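Local coordinates for protein dihydrophenazinedicarboxylate synthase (Burkholderia, PDB 4HMW) that uses FMN and molecular oxygen to carry out several oxidations in the terminal steps of core phenazine biosynthesis, at residues S28-L33 and L199-D204; T56-G61 and L92-W97; Q116-E121 and R179-E184. All coordinates share one frame; numbering follows the deposited sequence. Where two conformers were deposited one is given.

Contact 1: residues S28-L33 and L199-D204; sequences SEPITL and LRYERD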
loop_
_atom_site.group_PDB
_atom_site.type_symbol
_atom_site.label_atom_id
_atom_site.label_comp_id
_atom_site.label_asym_id
_atom_site.label_seq_id
_atom_site.Cartn_x
_atom_site.Cartn_y
_atom_site.Cartn_z
ATOM N N SER B 28 -4.432 -25.326 -3.499
ATOM C CA SER B 28 -4.284 -25.208 -4.944
ATOM C C SER B 28 -4.625 -23.812 -5.467
ATOM O O SER B 28 -4.098 -23.396 -6.481
ATOM C CB SER B 28 -5.147 -26.245 -5.660
ATOM O OG SER B 28 -6.499 -26.143 -5.257
ATOM N N GLU B 29 -5.517 -23.107 -4.783
ATOM C CA GLU B 29 -5.937 -21.755 -5.192
ATOM C C GLU B 29 -5.576 -20.743 -4.119
ATOM O O GLU B 29 -5.858 -20.956 -2.953
ATOM C CB GLU B 29 -7.464 -21.700 -5.393
ATOM C CG GLU B 29 -8.002 -22.623 -6.444
ATOM C CD GLU B 29 -8.150 -21.956 -7.785
ATOM O OE1 GLU B 29 -7.804 -20.754 -7.897
ATOM O OE2 GLU B 29 -8.624 -22.627 -8.737
ATOM N N PRO B 30 -4.979 -19.626 -4.500
ATOM C CA PRO B 30 -4.548 -18.671 -3.458
ATOM C C PRO B 30 -5.729 -17.990 -2.726
ATOM O O PRO B 30 -5.627 -17.635 -1.553
ATOM C CB PRO B 30 -3.680 -17.681 -4.221
ATOM C CG PRO B 30 -4.155 -17.770 -5.648
ATOM C CD PRO B 30 -4.554 -19.207 -5.852
ATOM N N ILE B 31 -6.878 -17.842 -3.382
ATOM C CA ILE B 31 -7.994 -17.192 -2.708
ATOM C C ILE B 31 -8.412 -17.969 -1.461
ATOM O O ILE B 31 -8.839 -17.376 -0.462
ATOM C CB ILE B 31 -9.193 -17.014 -3.638
ATOM C CG1 ILE B 31 -8.844 -16.070 -4.791
ATOM C CG2 ILE B 31 -10.343 -16.455 -2.890
ATOM C CD1 ILE B 31 -8.540 -14.643 -4.374
ATOM N N THR B 32 -8.265 -19.295 -1.508
ATOM C CA THR B 32 -8.574 -20.129 -0.348
ATOM C C THR B 32 -7.708 -19.694 0.847
ATOM O O THR B 32 -8.196 -19.587 1.970
ATOM C CB THR B 32 -8.302 -21.620 -0.651
ATOM O OG1 THR B 32 -9.138 -22.047 -1.735
ATOM C CG2 THR B 32 -8.545 -22.507 0.561
ATOM N N LEU B 33 -6.426 -19.428 0.590
ATOM C CA LEU B 33 -5.488 -19.059 1.648
ATOM C C LEU B 33 -5.754 -17.622 2.103
ATOM O O LEU B 33 -5.683 -17.314 3.288
ATOM C CB LEU B 33 -4.038 -19.222 1.173
ATOM C CG LEU B 33 -2.938 -18.982 2.204
ATOM C CD1 LEU B 33 -3.136 -19.879 3.404
ATOM C CD2 LEU B 33 -1.524 -19.176 1.627
ATOM N N LEU B 199 5.568 -17.066 0.441
ATOM C CA LEU B 199 4.959 -18.002 -0.486
ATOM C C LEU B 199 4.357 -17.223 -1.626
ATOM O O LEU B 199 3.419 -16.427 -1.445
ATOM C CB LEU B 199 3.848 -18.797 0.234
ATOM C CG LEU B 199 3.104 -19.822 -0.629
ATOM C CD1 LEU B 199 4.004 -20.984 -1.056
ATOM C CD2 LEU B 199 1.895 -20.346 0.157
ATOM N N ARG B 200 4.877 -17.465 -2.811
ATOM C CA ARG B 200 4.402 -16.821 -4.029
ATOM C C ARG B 200 3.557 -17.763 -4.876
ATOM O O ARG B 200 3.944 -18.897 -5.106
ATOM C CB ARG B 200 5.592 -16.314 -4.860
ATOM C CG ARG B 200 5.192 -15.872 -6.261
ATOM C CD ARG B 200 6.378 -15.509 -7.141
ATOM N NE ARG B 200 7.120 -14.348 -6.707
ATOM C CZ ARG B 200 8.387 -14.094 -7.068
ATOM N NH1 ARG B 200 9.064 -14.963 -7.827
ATOM N NH2 ARG B 200 9.000 -12.986 -6.641
ATOM N N TYR B 201 2.377 -17.286 -5.266
ATOM C CA TYR B 201 1.517 -17.937 -6.256
ATOM C C TYR B 201 1.561 -17.179 -7.573
ATOM O O TYR B 201 1.382 -15.963 -7.592
ATOM C CB TYR B 201 0.064 -17.910 -5.843
ATOM C CG TYR B 201 -0.371 -18.934 -4.809
ATOM C CD1 TYR B 201 -0.102 -18.742 -3.454
ATOM C CD2 TYR B 201 -1.071 -20.083 -5.182
ATOM C CE1 TYR B 201 -0.525 -19.657 -2.505
ATOM C CE2 TYR B 201 -1.482 -21.014 -4.242
ATOM C CZ TYR B 201 -1.205 -20.784 -2.897
ATOM O OH TYR B 201 -1.626 -21.654 -1.935
ATOM N N GLU B 202 1.752 -17.894 -8.673
ATOM C CA GLU B 202 1.696 -17.268 -10.000
ATOM C C GLU B 202 0.783 -18.072 -10.900
ATOM O O GLU B 202 0.861 -19.290 -10.914
ATOM C CB GLU B 202 3.078 -17.223 -10.663
ATOM C CG GLU B 202 4.089 -16.284 -10.050
ATOM C CD GLU B 202 5.517 -16.484 -10.615
ATOM O OE1 GLU B 202 6.153 -17.518 -10.285
ATOM O OE2 GLU B 202 5.994 -15.618 -11.411
ATOM N N ARG B 203 -0.037 -17.392 -11.698
ATOM C CA ARG B 203 -0.956 -18.106 -12.569
ATOM C C ARG B 203 -0.166 -18.820 -13.631
ATOM O O ARG B 203 0.795 -18.289 -14.156
ATOM C CB ARG B 203 -2.019 -17.183 -13.197
ATOM C CG ARG B 203 -3.266 -17.947 -13.619
ATOM C CD ARG B 203 -4.290 -17.013 -14.254
ATOM N NE ARG B 203 -5.159 -17.679 -15.231
ATOM C CZ ARG B 203 -6.271 -17.145 -15.735
ATOM N NH1 ARG B 203 -7.001 -17.821 -16.610
ATOM N NH2 ARG B 203 -6.673 -15.935 -15.353
ATOM N N ASP B 204 -0.608 -20.035 -13.930
ATOM C CA ASP B 204 0.040 -20.911 -14.890
ATOM C C ASP B 204 -1.052 -21.608 -15.719
ATOM O O ASP B 204 -1.394 -22.769 -15.493
ATOM C CB ASP B 204 0.910 -21.920 -14.131
ATOM C CG ASP B 204 1.570 -22.919 -15.040
ATOM O OD1 ASP B 204 1.686 -22.630 -16.254
ATOM O OD2 ASP B 204 1.958 -24.000 -14.532
#

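Contact 2: residues T56-G61 and L92-W97; sequences TATSDG and LTETGW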
loop_
_atom_site.group_PDB
_atom_site.type_symbol
_atom_site.label_atom_id
_atom_site.label_comp_id
_atom_site.label_asym_id
_atom_site.label_seq_id
_atom_site.Cartn_x
_atom_site.Cartn_y
_atom_site.Cartn_z
ATOM N N THR B 56 -2.402 1.742 -8.836
ATOM C CA THR B 56 -2.819 1.761 -10.230
ATOM C C THR B 56 -1.793 2.662 -10.964
ATOM O O THR B 56 -1.014 3.362 -10.344
ATOM C CB THR B 56 -4.233 2.332 -10.397
ATOM O OG1 THR B 56 -4.327 3.598 -9.749
ATOM C CG2 THR B 56 -5.268 1.376 -9.814
ATOM N N ALA B 57 -1.797 2.633 -12.289
ATOM C CA ALA B 57 -0.887 3.468 -13.058
ATOM C C ALA B 57 -1.538 4.105 -14.266
ATOM O O ALA B 57 -2.515 3.598 -14.839
ATOM C CB ALA B 57 0.339 2.706 -13.456
ATOM N N THR B 58 -0.992 5.259 -14.637
ATOM C CA THR B 58 -1.441 5.966 -15.818
ATOM C C THR B 58 -0.622 5.504 -17.021
ATOM O O THR B 58 0.299 4.675 -16.891
ATOM C CB THR B 58 -1.359 7.475 -15.568
ATOM O OG1 THR B 58 -2.091 8.170 -16.589
ATOM C CG2 THR B 58 0.049 7.919 -15.528
ATOM N N SER B 59 -0.979 6.012 -18.195
ATOM C CA SER B 59 -0.415 5.512 -19.439
ATOM C C SER B 59 1.105 5.592 -19.514
ATOM O O SER B 59 1.734 4.711 -20.102
ATOM C CB SER B 59 -1.016 6.259 -20.626
ATOM O OG SER B 59 -2.441 6.195 -20.568
ATOM N N ASP B 60 1.695 6.633 -18.938
ATOM C CA ASP B 60 3.136 6.773 -18.983
ATOM C C ASP B 60 3.849 5.964 -17.898
ATOM O O ASP B 60 5.074 6.002 -17.809
ATOM C CB ASP B 60 3.549 8.247 -18.916
ATOM C CG ASP B 60 2.993 8.964 -17.705
ATOM O OD1 ASP B 60 2.792 8.326 -16.668
ATOM O OD2 ASP B 60 2.753 10.182 -17.781
ATOM N N GLY B 61 3.108 5.224 -17.079
ATOM C CA GLY B 61 3.753 4.381 -16.094
ATOM C C GLY B 61 3.822 4.995 -14.716
ATOM O O GLY B 61 4.293 4.339 -13.805
ATOM N N LEU B 92 -7.497 2.647 -13.954
ATOM C CA LEU B 92 -7.949 1.294 -14.231
ATOM C C LEU B 92 -8.490 1.162 -15.648
ATOM O O LEU B 92 -8.243 0.168 -16.312
ATOM C CB LEU B 92 -9.034 0.879 -13.243
ATOM C CG LEU B 92 -8.463 0.591 -11.850
ATOM C CD1 LEU B 92 -9.583 0.387 -10.831
ATOM C CD2 LEU B 92 -7.567 -0.630 -11.891
ATOM N N THR B 93 -9.239 2.152 -16.101
ATOM C CA THR B 93 -9.763 2.123 -17.462
ATOM C C THR B 93 -8.637 2.185 -18.492
ATOM O O THR B 93 -8.705 1.508 -19.532
ATOM C CB THR B 93 -10.699 3.304 -17.717
ATOM O OG1 THR B 93 -11.774 3.260 -16.780
ATOM C CG2 THR B 93 -11.255 3.261 -19.131
ATOM N N GLU B 94 -7.622 3.004 -18.211
ATOM C CA GLU B 94 -6.495 3.206 -19.137
ATOM C C GLU B 94 -5.606 1.980 -19.267
ATOM O O GLU B 94 -5.227 1.591 -20.364
ATOM C CB GLU B 94 -5.585 4.347 -18.669
ATOM C CG GLU B 94 -6.165 5.716 -18.815
ATOM C CD GLU B 94 -5.280 6.854 -18.292
ATOM O OE1 GLU B 94 -5.658 8.031 -18.558
ATOM O OE2 GLU B 94 -4.240 6.601 -17.621
ATOM N N THR B 95 -5.235 1.398 -18.129
ATOM C CA THR B 95 -4.152 0.423 -18.118
ATOM C C THR B 95 -4.519 -0.953 -17.534
ATOM O O THR B 95 -3.786 -1.923 -17.744
ATOM C CB THR B 95 -2.940 0.927 -17.325
ATOM O OG1 THR B 95 -3.351 1.251 -15.984
ATOM C CG2 THR B 95 -2.309 2.138 -17.991
ATOM N N GLY B 96 -5.607 -1.031 -16.775
ATOM C CA GLY B 96 -6.114 -2.311 -16.263
ATOM C C GLY B 96 -5.392 -2.948 -15.074
ATOM O O GLY B 96 -6.040 -3.467 -14.156
ATOM N N TRP B 97 -4.065 -2.942 -15.111
ATOM C CA TRP B 97 -3.279 -3.597 -14.067
ATOM C C TRP B 97 -3.463 -2.880 -12.728
ATOM O O TRP B 97 -3.570 -1.639 -12.657
ATOM C CB TRP B 97 -1.801 -3.614 -14.437
ATOM C CG TRP B 97 -1.400 -4.270 -15.724
ATOM C CD1 TRP B 97 -0.890 -3.617 -16.821
ATOM C CD2 TRP B 97 -1.438 -5.668 -16.075
ATOM N NE1 TRP B 97 -0.590 -4.523 -17.810
ATOM C CE2 TRP B 97 -0.928 -5.782 -17.392
ATOM C CE3 TRP B 97 -1.838 -6.831 -15.414
ATOM C CZ2 TRP B 97 -0.807 -7.014 -18.051
ATOM C CZ3 TRP B 97 -1.722 -8.064 -16.078
ATOM C CH2 TRP B 97 -1.230 -8.133 -17.390
HETATM O O HOH W 1 -4.124 0.802 -13.483
HETATM O O HOH W 2 -1.811 -0.043 -14.085
#

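Contact 3: residues Q116-E121 and R179-E184; sequences QAVPLE and RLEPHE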
loop_
_atom_site.group_PDB
_atom_site.type_symbol
_atom_site.label_atom_id
_atom_site.label_comp_id
_atom_site.label_asym_id
_atom_site.label_seq_id
_atom_site.Cartn_x
_atom_site.Cartn_y
_atom_site.Cartn_z
ATOM N N GLN B 116 -5.760 -7.703 -12.477
ATOM C CA GLN B 116 -6.543 -6.729 -13.209
ATOM C C GLN B 116 -7.875 -6.501 -12.515
ATOM O O GLN B 116 -8.446 -7.412 -11.918
ATOM C CB GLN B 116 -6.764 -7.229 -14.626
ATOM C CG GLN B 116 -5.504 -7.194 -15.474
ATOM C CD GLN B 116 -5.739 -7.754 -16.858
ATOM O OE1 GLN B 116 -6.404 -7.122 -17.697
ATOM N NE2 GLN B 116 -5.227 -8.956 -17.100
ATOM N N ALA B 117 -8.355 -5.263 -12.577
ATOM C CA ALA B 117 -9.638 -4.929 -11.997
ATOM C C ALA B 117 -10.711 -5.058 -13.052
ATOM O O ALA B 117 -10.667 -4.386 -14.060
ATOM C CB ALA B 117 -9.605 -3.516 -11.462
ATOM N N VAL B 118 -11.641 -5.969 -12.848
ATOM C CA VAL B 118 -12.689 -6.220 -13.838
ATOM C C VAL B 118 -13.976 -5.547 -13.391
ATOM O O VAL B 118 -14.461 -5.772 -12.286
ATOM C CB VAL B 118 -12.925 -7.723 -13.981
ATOM C CG1 VAL B 118 -14.051 -8.022 -14.988
ATOM C CG2 VAL B 118 -11.624 -8.406 -14.419
ATOM N N PRO B 119 -14.553 -4.712 -14.254
ATOM C CA PRO B 119 -15.773 -4.038 -13.795
ATOM C C PRO B 119 -16.894 -5.035 -13.549
ATOM O O PRO B 119 -17.031 -5.950 -14.357
ATOM C CB PRO B 119 -16.138 -3.119 -14.986
ATOM C CG PRO B 119 -14.856 -2.904 -15.698
ATOM C CD PRO B 119 -14.080 -4.199 -15.554
ATOM N N LEU B 120 -17.683 -4.852 -12.491
ATOM C CA LEU B 120 -18.876 -5.664 -12.260
ATOM C C LEU B 120 -20.023 -5.282 -13.198
ATOM O O LEU B 120 -19.994 -4.224 -13.806
ATOM C CB LEU B 120 -19.358 -5.489 -10.827
ATOM C CG LEU B 120 -18.296 -5.837 -9.770
ATOM C CD1 LEU B 120 -18.869 -5.722 -8.384
ATOM C CD2 LEU B 120 -17.795 -7.218 -9.978
ATOM N N GLU B 121 -21.019 -6.160 -13.268
ATOM C CA GLU B 121 -22.235 -5.918 -14.047
ATOM C C GLU B 121 -23.091 -4.864 -13.352
ATOM O O GLU B 121 -22.933 -4.622 -12.163
ATOM C CB GLU B 121 -23.048 -7.210 -14.231
ATOM C CG GLU B 121 -22.277 -8.347 -14.886
ATOM C CD GLU B 121 -21.785 -8.000 -16.289
ATOM O OE1 GLU B 121 -22.563 -7.432 -17.083
ATOM O OE2 GLU B 121 -20.600 -8.287 -16.594
ATOM N N ARG B 179 -13.914 -6.176 -9.568
ATOM C CA ARG B 179 -13.265 -7.331 -8.971
ATOM C C ARG B 179 -11.782 -7.332 -9.330
ATOM O O ARG B 179 -11.416 -7.346 -10.496
ATOM C CB ARG B 179 -13.939 -8.625 -9.441
ATOM C CG ARG B 179 -13.387 -9.898 -8.707
ATOM C CD ARG B 179 -13.941 -11.179 -9.303
ATOM N NE ARG B 179 -15.398 -11.217 -9.244
ATOM C CZ ARG B 179 -16.239 -10.930 -10.244
ATOM N NH1 ARG B 179 -17.538 -11.002 -10.009
ATOM N NH2 ARG B 179 -15.821 -10.603 -11.468
ATOM N N LEU B 180 -10.921 -7.314 -8.308
ATOM C CA LEU B 180 -9.514 -7.462 -8.519
ATOM C C LEU B 180 -9.233 -8.939 -8.617
ATOM O O LEU B 180 -9.291 -9.638 -7.627
ATOM C CB LEU B 180 -8.729 -6.788 -7.394
ATOM C CG LEU B 180 -7.200 -6.886 -7.446
ATOM C CD1 LEU B 180 -6.666 -6.323 -8.743
ATOM C CD2 LEU B 180 -6.558 -6.189 -6.239
ATOM N N GLU B 181 -8.959 -9.404 -9.827
ATOM C CA GLU B 181 -8.718 -10.816 -10.098
ATOM C C GLU B 181 -7.217 -11.057 -10.215
ATOM O O GLU B 181 -6.543 -10.485 -11.097
ATOM C CB GLU B 181 -9.423 -11.256 -11.394
ATOM C CG GLU B 181 -10.899 -10.972 -11.392
ATOM C CD GLU B 181 -11.641 -11.620 -12.545
ATOM O OE1 GLU B 181 -10.997 -12.027 -13.553
ATOM O OE2 GLU B 181 -12.890 -11.699 -12.450
ATOM N N PRO B 182 -6.671 -11.877 -9.320
ATOM C CA PRO B 182 -5.214 -11.971 -9.277
ATOM C C PRO B 182 -4.638 -12.839 -10.377
ATOM O O PRO B 182 -5.259 -13.848 -10.736
ATOM C CB PRO B 182 -4.949 -12.628 -7.912
ATOM C CG PRO B 182 -6.191 -13.396 -7.616
ATOM C CD PRO B 182 -7.311 -12.582 -8.194
ATOM N N HIS B 183 -3.465 -12.456 -10.889
ATOM C CA HIS B 183 -2.591 -13.402 -11.601
ATOM C C HIS B 183 -1.362 -13.751 -10.768
ATOM O O HIS B 183 -0.557 -14.598 -11.177
ATOM C CB HIS B 183 -2.135 -12.843 -12.958
ATOM C CG HIS B 183 -1.302 -11.614 -12.854
ATOM N ND1 HIS B 183 -1.828 -10.358 -13.029
ATOM C CD2 HIS B 183 0.016 -11.440 -12.578
ATOM C CE1 HIS B 183 -0.874 -9.458 -12.853
ATOM N NE2 HIS B 183 0.252 -10.089 -12.575
ATOM N N GLU B 184 -1.204 -13.084 -9.621
ATOM C CA GLU B 184 -0.046 -13.330 -8.759
ATOM C C GLU B 184 -0.439 -12.919 -7.358
ATOM O O GLU B 184 -1.066 -11.894 -7.182
ATOM C CB GLU B 184 1.190 -12.535 -9.222
ATOM C CG GLU B 184 2.418 -12.766 -8.345
ATOM C CD GLU B 184 3.642 -11.957 -8.794
ATOM O OE1 GLU B 184 4.733 -12.176 -8.225
ATOM O OE2 GLU B 184 3.534 -11.114 -9.730
HETATM O O HOH W 3 -4.151 -10.269 -14.737
#

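Contact 1: residues S28-L33 and L199-D204
Tyr-201 sets its CG anti to its own carbonyl carbon (chi1 -79°), which swings the phenol ring off strand 197-204 and against the start of helix 30-43, where Pro-30 lies across it. Pro-30 CB sits over the middle of one ring face, 3.6 Å from the ring centroid and only 14° off the normal, a CH-pi contact with good geometry. The pyrrolidine ring continues the cover on the CD2 side, with Pro-30 CD 3.7 Å from Tyr-201 CD2. Close to the plane of the phenol ring, at its edge, Ser-28 O is 4.2 Å from Tyr-201 CE2. One helical turn on, Leu-33 holds CG anti to its backbone N (chi1 -175°), which carries CD2 across to Leu-199 CD2, 3.9 Å away. The same methyl approaches Tyr-201 CE1 obliquely. Trp-208 and Thr-210 of strand 207-212 also pack on the tyrosine, while from strand 184-189 Met-185 touches Pro-30 and Phe-187 touches Leu-33. The contact therefore joins the first turn of the helix to the sheet by apolar packing, and the one polar atom of the buried tyrosine side chain, OH, is satisfied by a hydrogen bond to Pro-27 O.

Contact 2: residues T56-G61 and L92-W97
In this helix-on-sheet contact of the FMN-binding split barrel, the last turn of helix 87-95 packs on the end of strand 51-57 and the type I beta turn, Thr-58 to Gly-61, that leads into strand 63-74. The inner end is apolar, with Thr-56 CG2 against Leu-92 CD2 at 3.7 Å and the two side chains crossing at about a right angle. The hydroxyl of Thr-56 bonds instead to Glu-91 and to Arg-66, an FMN-binding residue, which ties this end to the cofactor site. Further out the contact is polar. Thr-95 puts OG1 between its backbone N and carbonyl carbon (chi1 57°), aiming it at Ala-57 O, 2.7 Å away; Glu-91 O is also within bonding reach. Two waters lie between Ala-57 N, Thr-95 OG1 and Trp-97 O, sharing the alanine N-H, weakly in one case. Gly-96, with positive phi, takes the chain out of the helix and into strand 97-104. At the outer rim Glu-94 stretches its chain out alongside Thr-58, both side chains pointing the same way. Glu-94 OE2 takes three donors: weak ones from Ser-59 N and Ser-59 OG, and the stronger Thr-58 OG1, which meets its syn lone pair at 2.9 Å.

Contact 3: residues Q116-E121 and R179-E184
Two neighbouring strands in the antiparallel sheet of the FMN-binding split-barrel fold meet here, the end of strand 109-119 pairing with the later part of strand 175-182 as a twisted antiparallel ladder. Gln-116 with Glu-181 and Val-118 with Arg-179 are its hydrogen-bonded pairs; between them Ala-117 and Leu-180 form a non-hydrogen-bonded pair. Four backbone bonds carry the ladder. The shortest, Val-118 N to Arg-179 O at 2.7 Å, is nearly straight at 173°, whereas the bond from Gln-116 N to Glu-181 O is longer and more bent. Ala-117 CA also leans on Arg-179 O, 3.4 Å away, in a CA-H...O contact.

On the face that carries Gln-116, Val-118, Arg-179 and Glu-181, the valine methyl CG2 lies against the carboxylate carbon Glu-181 CD at 3.7 Å. Arg-179 starts out extended, then bends at chi3 (-59°), sending the guanidinium toward Leu-120 while NH2 is left within reach of Glu-181. There Arg-179 NH2 makes a salt bridge to Glu-181 OE2 at 3.3 Å, meeting the oxygen nearly along its C-O axis but from 24° outside the guanidinium plane. NE has a second carboxylate partner in Asp-74, so the buried arginine charge is probably balanced by two carboxylates, which would also offset the nearby Arg-76, and its rotation restrained. Leu-120 crosses the arginine at about a right angle and lays CD2 over one guanidinium face, toward the rim; the leucine itself packs on helix 122-130.

At His-183 the chain turns a corner. His-183 and Glu-184 both face Ser-114, a classic beta bulge, and Glu-184 goes on to a salt bridge with Arg-87 of the second subunit. Beside that corner a water spans the two segments, accepting from Gln-116 NE2 at 2.9 Å and lying 2.9 Å from His-183 ND1.

How the contacts relate
All three contacts reach one antiparallel sheet. Along the chain contact 1 encloses the other two, and contact 2 closes before contact 3 opens. Contact 3 lies nearest the centre of the chain; its centre is about 15 Å from that of contact 1 and 14 Å from that of contact 2, whereas the centres of contacts 1 and 2 are 24 Å apart and the two do not touch. Strand 197-204 of contact 1 continues the sheet beyond the corner at His-183, where Arg-203 N probably bonds to His-183 O. Contact 2 touches contact 3 through Trp-97 on Gln-116 and Leu-92 on Ala-117. All three reach the second subunit, so this sheet contributes to the dimer interface.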